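Local coordinates for protein Phospholipase/Carboxylesterase (Haliangium ochraceum, PDB 4Q82) that probably hydrolyses carboxylic ester bonds, as a phospholipase- or carboxylesterase-like enzyme with the alpha/beta-hydrolase arrangement of strands, at residues A[79-84]-A[271-276]; A[101-104]-A[108-111]. One frame throughout, in Å; residues are numbered along the deposited sequence.

Contact 1 of 2, residues A[79-84]-A[271-276]; sequences PAPLMV and WLLSQS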
ATOM      1  N   PRO A  79      -6.847  16.829   9.178  1.00 42.32           N
ATOM      2  CA  PRO A  79      -6.669  15.957   8.012  1.00 39.19           C
ATOM      3  C   PRO A  79      -5.767  14.759   8.349  1.00 36.16           C
ATOM      4  O   PRO A  79      -4.700  14.937   8.926  1.00 36.46           O
ATOM      5  CB  PRO A  79      -6.014  16.879   6.981  1.00 39.99           C
ATOM      6  CG  PRO A  79      -6.520  18.261   7.361  1.00 43.39           C
ATOM      7  CD  PRO A  79      -6.580  18.246   8.865  1.00 44.51           C
ATOM      8  N   ALA A  80      -6.212  13.554   8.012  1.00 32.77           N
ATOM      9  CA  ALA A  80      -5.468  12.354   8.394  1.00 30.66           C
ATOM     10  C   ALA A  80      -4.570  11.883   7.271  1.00 29.95           C
ATOM     11  O   ALA A  80      -4.924  12.031   6.105  1.00 29.46           O
ATOM     12  CB  ALA A  80      -6.427  11.237   8.792  1.00 29.91           C
ATOM     13  N   PRO A  81      -3.412  11.294   7.608  1.00 28.65           N
ATOM     14  CA  PRO A  81      -2.645  10.631   6.543  1.00 26.75           C
ATOM     15  C   PRO A  81      -3.476   9.523   5.927  1.00 25.09           C
ATOM     16  O   PRO A  81      -4.370   8.994   6.584  1.00 25.18           O
ATOM     17  CB  PRO A  81      -1.415  10.068   7.273  1.00 26.58           C
ATOM     18  CG  PRO A  81      -1.810  10.027   8.724  1.00 27.49           C
ATOM     19  CD  PRO A  81      -2.772  11.156   8.927  1.00 29.04           C
ATOM     20  N   LEU A  82      -3.205   9.198   4.667  1.00 24.01           N
ATOM     21  CA  LEU A  82      -3.976   8.200   3.951  1.00 22.57           C
ATOM     22  C   LEU A  82      -3.069   7.058   3.526  1.00 20.98           C
ATOM     23  O   LEU A  82      -1.962   7.281   3.016  1.00 20.78           O
ATOM     24  CB  LEU A  82      -4.657   8.805   2.715  1.00 23.36           C
ATOM     25  CG  LEU A  82      -5.240   7.832   1.686  1.00 22.20           C
ATOM     26  CD1 LEU A  82      -6.419   7.097   2.297  1.00 21.67           C
ATOM     27  CD2 LEU A  82      -5.695   8.619   0.457  1.00 23.78           C
HETATM   28  N   MSE A  83      -3.540   5.834   3.744  1.00 19.08           N
HETATM   29  CA  MSE A  83      -2.865   4.656   3.239  1.00 17.44           C
HETATM   30  C   MSE A  83      -3.816   3.882   2.351  1.00 20.61           C
HETATM   31  O   MSE A  83      -4.906   3.505   2.793  1.00 18.86           O
HETATM   32  CB  MSE A  83      -2.380   3.763   4.392  1.00 16.54           C
HETATM   33  CG  MSE A  83      -1.689   2.483   3.927  1.00 15.63           C
HETATM   34 SE   MSE A  83      -1.351   1.245   5.420  0.64 20.05          SE
HETATM   35  CE  MSE A  83      -0.198   2.394   6.509  1.00 15.29           C
ATOM     36  N   VAL A  84      -3.409   3.624   1.109  1.00 16.44           N
ATOM     37  CA  VAL A  84      -4.228   2.779   0.242  1.00 16.04           C
ATOM     38  C   VAL A  84      -3.446   1.491   0.016  1.00 17.36           C
ATOM     39  O   VAL A  84      -2.290   1.517  -0.436  1.00 17.26           O
ATOM     40  CB  VAL A  84      -4.570   3.461  -1.086  1.00 17.02           C
ATOM     41  CG1 VAL A  84      -5.396   2.514  -2.003  1.00 21.28           C
ATOM     42  CG2 VAL A  84      -5.367   4.767  -0.825  1.00 18.98           C
ATOM     43  N   TRP A 271       8.197   4.756   9.294  1.00 17.40           N
ATOM     44  CA  TRP A 271       8.927   5.194   8.104  1.00 18.09           C
ATOM     45  C   TRP A 271       8.001   5.970   7.162  1.00 17.97           C
ATOM     46  O   TRP A 271       8.359   7.059   6.693  1.00 19.82           O
ATOM     47  CB  TRP A 271       9.568   4.001   7.363  1.00 15.95           C
ATOM     48  CG  TRP A 271      10.365   4.444   6.150  1.00 17.50           C
ATOM     49  CD1 TRP A 271      11.646   4.950   6.132  1.00 19.14           C
ATOM     50  CD2 TRP A 271       9.911   4.457   4.789  1.00 17.43           C
ATOM     51  NE1 TRP A 271      12.017   5.258   4.826  1.00 19.33           N
ATOM     52  CE2 TRP A 271      10.968   4.967   3.992  1.00 18.34           C
ATOM     53  CE3 TRP A 271       8.713   4.076   4.163  1.00 16.20           C
ATOM     54  CZ2 TRP A 271      10.863   5.095   2.594  1.00 18.34           C
ATOM     55  CZ3 TRP A 271       8.613   4.210   2.777  1.00 15.71           C
ATOM     56  CH2 TRP A 271       9.683   4.710   2.012  1.00 17.45           C
ATOM     57  N   LEU A 272       6.818   5.423   6.877  1.00 16.18           N
ATOM     58  CA  LEU A 272       5.854   6.151   6.044  1.00 16.70           C
ATOM     59  C   LEU A 272       5.597   7.540   6.605  1.00 18.35           C
ATOM     60  O   LEU A 272       5.730   8.550   5.910  1.00 19.64           O
ATOM     61  CB  LEU A 272       4.529   5.383   5.931  1.00 15.83           C
ATOM     62  CG  LEU A 272       4.551   4.180   4.970  1.00 14.83           C
ATOM     63  CD1 LEU A 272       3.211   3.406   5.063  1.00 13.65           C
ATOM     64  CD2 LEU A 272       4.766   4.626   3.540  1.00 15.96           C
ATOM     65  N   LEU A 273       5.262   7.592   7.885  1.00 17.90           N
ATOM     66  CA  LEU A 273       4.905   8.870   8.506  1.00 21.45           C
ATOM     67  C   LEU A 273       6.074   9.861   8.521  1.00 22.95           C
ATOM     68  O   LEU A 273       5.868  11.068   8.647  1.00 23.50           O
ATOM     69  CB  LEU A 273       4.384   8.627   9.930  1.00 21.69           C
ATOM     70  CG  LEU A 273       2.977   7.998   9.950  1.00 22.34           C
ATOM     71  CD1 LEU A 273       2.655   7.420  11.308  1.00 21.95           C
ATOM     72  CD2 LEU A 273       1.913   9.017   9.548  1.00 24.52           C
ATOM     73  N   SER A 274       7.298   9.366   8.374  1.00 23.48           N
ATOM     74  CA  SER A 274       8.433  10.281   8.279  1.00 25.10           C
ATOM     75  C   SER A 274       8.530  10.927   6.878  1.00 25.07           C
ATOM     76  O   SER A 274       9.302  11.863   6.669  1.00 24.76           O
ATOM     77  CB  SER A 274       9.736   9.560   8.627  1.00 24.77           C
ATOM     78  OG  SER A 274      10.172   8.755   7.549  1.00 24.95           O
ATOM     79  N   GLN A 275       7.738  10.437   5.929  1.00 22.98           N
ATOM     80  CA  GLN A 275       7.743  10.978   4.564  1.00 24.31           C
ATOM     81  C   GLN A 275       6.564  11.895   4.320  1.00 26.57           C
ATOM     82  O   GLN A 275       5.471  11.628   4.805  1.00 26.30           O
ATOM     83  CB  GLN A 275       7.706   9.830   3.536  1.00 22.01           C
ATOM     84  CG  GLN A 275       8.720   8.734   3.832  1.00 21.24           C
ATOM     85  CD  GLN A 275      10.145   9.244   3.791  1.00 24.81           C
ATOM     86  OE1 GLN A 275      10.449  10.173   3.062  1.00 24.96           O
ATOM     87  NE2 GLN A 275      11.026   8.625   4.567  1.00 26.60           N
ATOM     88  N   SER A 276       6.768  12.956   3.542  1.00 28.83           N
ATOM     89  CA  SER A 276       5.665  13.816   3.163  1.00 31.40           C
ATOM     90  C   SER A 276       6.034  14.640   1.943  1.00 34.20           C
ATOM     91  O   SER A 276       7.216  14.831   1.659  1.00 35.51           O
ATOM     92  CB  SER A 276       5.274  14.748   4.320  1.00 34.07           C
ATOM     93  OG  SER A 276       6.308  15.672   4.573  1.00 35.85           O
TER
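M83, a selenomethionine, runs out straight with CG anti to the backbone N (chi1 179°) and turns at the CG-SE bond (chi3 -60°), which brings its methyl CE to L272. On the helical side, L272 and L273 both hold CG anti to the carbonyl carbon, and each offers one methyl to the strand. CE of M83 meets CD1 of L272 at 3.8 Å, the two side chains running at about a right angle. Two residues back along the strand, CD2 of L273 approaches the P81 ring at CG (3.9 Å), with CB of P81 next at 4.2 Å, the two side chains crossing obliquely. Contact is thus made by methyl and methylene groups alone, and the small buried surface of 113 Å² indicates light apolar packing, with the nearest CA atoms, the CA of P81 and the CA of L273, 8.0 Å apart. At the C-terminal end of the segment, S274 OG donates to W271 O at 2.6 Å and Q275 N to L272 O at 2.8 Å. Both leucines also rest on strand 158-163, and L272 reaches strand 186-190, placing the C-terminal helix 268-273 across one face of the central sheet, with F123 beside M83 and L273.

Contact 2 of 2, residues A[101-104]-A[108-111]; sequences DKVL and PPRY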
ATOM      1  N   ASP A 101     -14.918 -10.002   1.560  0.53 25.36           N
ATOM      2  CA  ASP A 101     -14.394 -10.748   2.697  0.53 25.61           C
ATOM      3  C   ASP A 101     -13.018 -11.356   2.365  0.53 24.03           C
ATOM      4  O   ASP A 101     -12.173 -11.488   3.247  0.53 22.08           O
ATOM      5  CB  ASP A 101     -15.379 -11.833   3.141  0.53 27.96           C
ATOM      6  CG  ASP A 101     -16.385 -11.329   4.181  0.53 30.34           C
ATOM      7  OD1 ASP A 101     -16.164 -10.247   4.775  0.53 30.04           O
ATOM      8  OD2 ASP A 101     -17.393 -12.031   4.424  0.53 32.88           O
ATOM      9  N   LYS A 102     -12.780 -11.694   1.097  1.00 23.38           N
ATOM     10  CA  LYS A 102     -11.472 -12.245   0.692  1.00 22.89           C
ATOM     11  C   LYS A 102     -10.318 -11.305   1.020  1.00 21.74           C
ATOM     12  O   LYS A 102      -9.224 -11.757   1.361  1.00 20.41           O
ATOM     13  CB  LYS A 102     -11.428 -12.543  -0.814  1.00 23.77           C
ATOM     14  CG  LYS A 102     -12.273 -13.725  -1.257  1.00 27.31           C
ATOM     15  CD  LYS A 102     -12.111 -13.906  -2.763  1.00 29.00           C
ATOM     16  CE  LYS A 102     -13.210 -14.764  -3.387  1.00 33.47           C
ATOM     17  NZ  LYS A 102     -13.247 -14.551  -4.881  1.00 35.18           N
ATOM     18  N   VAL A 103     -10.560 -10.004   0.888  1.00 20.93           N
ATOM     19  CA  VAL A 103      -9.503  -9.007   1.046  1.00 18.86           C
ATOM     20  C   VAL A 103      -9.021  -8.958   2.503  1.00 19.33           C
ATOM     21  O   VAL A 103      -7.908  -8.485   2.779  1.00 18.12           O
ATOM     22  CB  VAL A 103      -9.983  -7.598   0.544  1.00 18.33           C
ATOM     23  CG1 VAL A 103      -8.935  -6.515   0.785  1.00 17.73           C
ATOM     24  CG2 VAL A 103     -10.366  -7.641  -0.948  1.00 19.04           C
ATOM     25  N   LEU A 104      -9.807  -9.502   3.435  1.00 20.27           N
ATOM     26  CA  LEU A 104      -9.388  -9.520   4.835  1.00 20.22           C
ATOM     27  C   LEU A 104      -8.267 -10.533   5.128  1.00 20.41           C
ATOM     28  O   LEU A 104      -7.761 -10.585   6.252  1.00 19.71           O
ATOM     29  CB  LEU A 104     -10.577  -9.816   5.759  1.00 21.23           C
ATOM     30  CG  LEU A 104     -11.772  -8.874   5.651  1.00 23.02           C
ATOM     31  CD1 LEU A 104     -12.877  -9.360   6.597  1.00 24.69           C
ATOM     32  CD2 LEU A 104     -11.335  -7.439   5.991  1.00 22.39           C
ATOM     33  N   PRO A 108      -2.867  -4.893   6.003  1.00 14.56           N
ATOM     34  CA  PRO A 108      -3.556  -4.020   6.959  1.00 14.70           C
ATOM     35  C   PRO A 108      -5.007  -4.430   7.257  1.00 15.32           C
ATOM     36  O   PRO A 108      -5.346  -4.454   8.447  1.00 15.75           O
ATOM     37  CB  PRO A 108      -3.493  -2.649   6.278  1.00 15.56           C
ATOM     38  CG  PRO A 108      -2.134  -2.686   5.594  1.00 15.63           C
ATOM     39  CD  PRO A 108      -2.074  -4.120   5.026  1.00 14.60           C
ATOM     40  N   PRO A 109      -5.833  -4.765   6.234  1.00 15.31           N
ATOM     41  CA  PRO A 109      -7.227  -5.047   6.625  1.00 16.05           C
ATOM     42  C   PRO A 109      -7.362  -6.310   7.480  1.00 16.33           C
ATOM     43  O   PRO A 109      -8.293  -6.406   8.290  1.00 16.70           O
ATOM     44  CB  PRO A 109      -7.949  -5.194   5.274  1.00 16.82           C
ATOM     45  CG  PRO A 109      -6.858  -5.597   4.299  1.00 15.85           C
ATOM     46  CD  PRO A 109      -5.671  -4.777   4.762  1.00 14.59           C
ATOM     47  N   ARG A 110      -6.455  -7.277   7.307  1.00 15.25           N
ATOM     48  CA  ARG A 110      -6.438  -8.437   8.198  1.00 16.08           C
ATOM     49  C   ARG A 110      -6.255  -8.005   9.654  1.00 15.92           C
ATOM     50  O   ARG A 110      -7.054  -8.383  10.530  1.00 17.39           O
ATOM     51  CB  ARG A 110      -5.308  -9.410   7.805  1.00 15.59           C
ATOM     52  CG  ARG A 110      -5.111 -10.556   8.790  1.00 19.73           C
ATOM     53  CD  ARG A 110      -3.777 -11.262   8.537  1.00 21.46           C
ATOM     54  NE  ARG A 110      -3.533 -12.306   9.528  1.00 24.60           N
ATOM     55  CZ  ARG A 110      -3.976 -13.553   9.422  1.00 29.65           C
ATOM     56  NH1 ARG A 110      -4.686 -13.929   8.359  1.00 31.37           N
ATOM     57  NH2 ARG A 110      -3.706 -14.431  10.377  1.00 32.20           N
ATOM     58  N   TYR A 111      -5.229  -7.199   9.911  1.00 14.12           N
ATOM     59  CA  TYR A 111      -4.924  -6.805  11.296  1.00 16.45           C
ATOM     60  C   TYR A 111      -5.999  -5.898  11.834  1.00 17.33           C
ATOM     61  O   TYR A 111      -6.364  -5.988  13.011  1.00 18.13           O
ATOM     62  CB  TYR A 111      -3.532  -6.142  11.385  1.00 14.69           C
ATOM     63  CG  TYR A 111      -2.523  -7.122  10.832  1.00 14.66           C
ATOM     64  CD1 TYR A 111      -2.257  -8.325  11.504  1.00 15.70           C
ATOM     65  CD2 TYR A 111      -1.907  -6.899   9.606  1.00 13.88           C
ATOM     66  CE1 TYR A 111      -1.385  -9.279  10.962  1.00 15.75           C
ATOM     67  CE2 TYR A 111      -1.041  -7.827   9.064  1.00 14.06           C
ATOM     68  CZ  TYR A 111      -0.782  -9.014   9.744  1.00 15.08           C
ATOM     69  OH  TYR A 111       0.072  -9.949   9.176  1.00 15.11           O
TER
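This is a local apolar contact across a three-residue link, in which residues 101-104, in the loop after helix 97-100, fold against residues 108-111 of helix 107-113; 101-103 have helical backbone angles without the regular bonds. The evidence is 172 Å² of buried surface with van der Waals contacts and without a hydrogen bond between the segments. P109 carries most of the contact on its side. Its CG sits 3.4 Å from the carbonyl oxygen V103 O and 4.2 Å from V103 CG1, while its CB lies 4.1 Å from CD2 of L104. The side chains of V103 and L104 both meet the proline obliquely. The tightest approach is L104 O to R110 CB, 3.1 Å, which presses the carbonyl against the base of the arginine. R110 then leaves with CG anti to its N (chi1 173°) and stays extended to NE, carrying the guanidinium away from the 101-104 backbone. R110 NH1 donates to A105 O, with like-charged R114 nearby; CD of R110 lies 3.8 Å above one face of the Y111 ring, toward its rim. V103 and L104 lean on W68 of strand 67-70, V103 and P109 on S127 of strand 124-128, and P109 on F85 of strand 80-86, so the turn is seated on the sheet.

From the N terminus, the chain passes through strand 80-86, whose residues 80-84 belong to the first half of contact 1. It next makes helix 97-100 and the bend of contact 2, which closes a tiny loop with just three residues between 101-104 and 108-111. Only after the remaining strands and helices does helix 268-273 complete contact 1, across 186 intervening residues. Contact 2 therefore falls wholly within the wide closure of contact 1, and the two do not interleave. Their centres are 20 Å apart, yet they meet: M83 SE lies 4.0 Å from P108 CG. M83 thus touches both helices, L272 with its CE and P108 with its SE, while P81 and F85 of the same strand add further contacts.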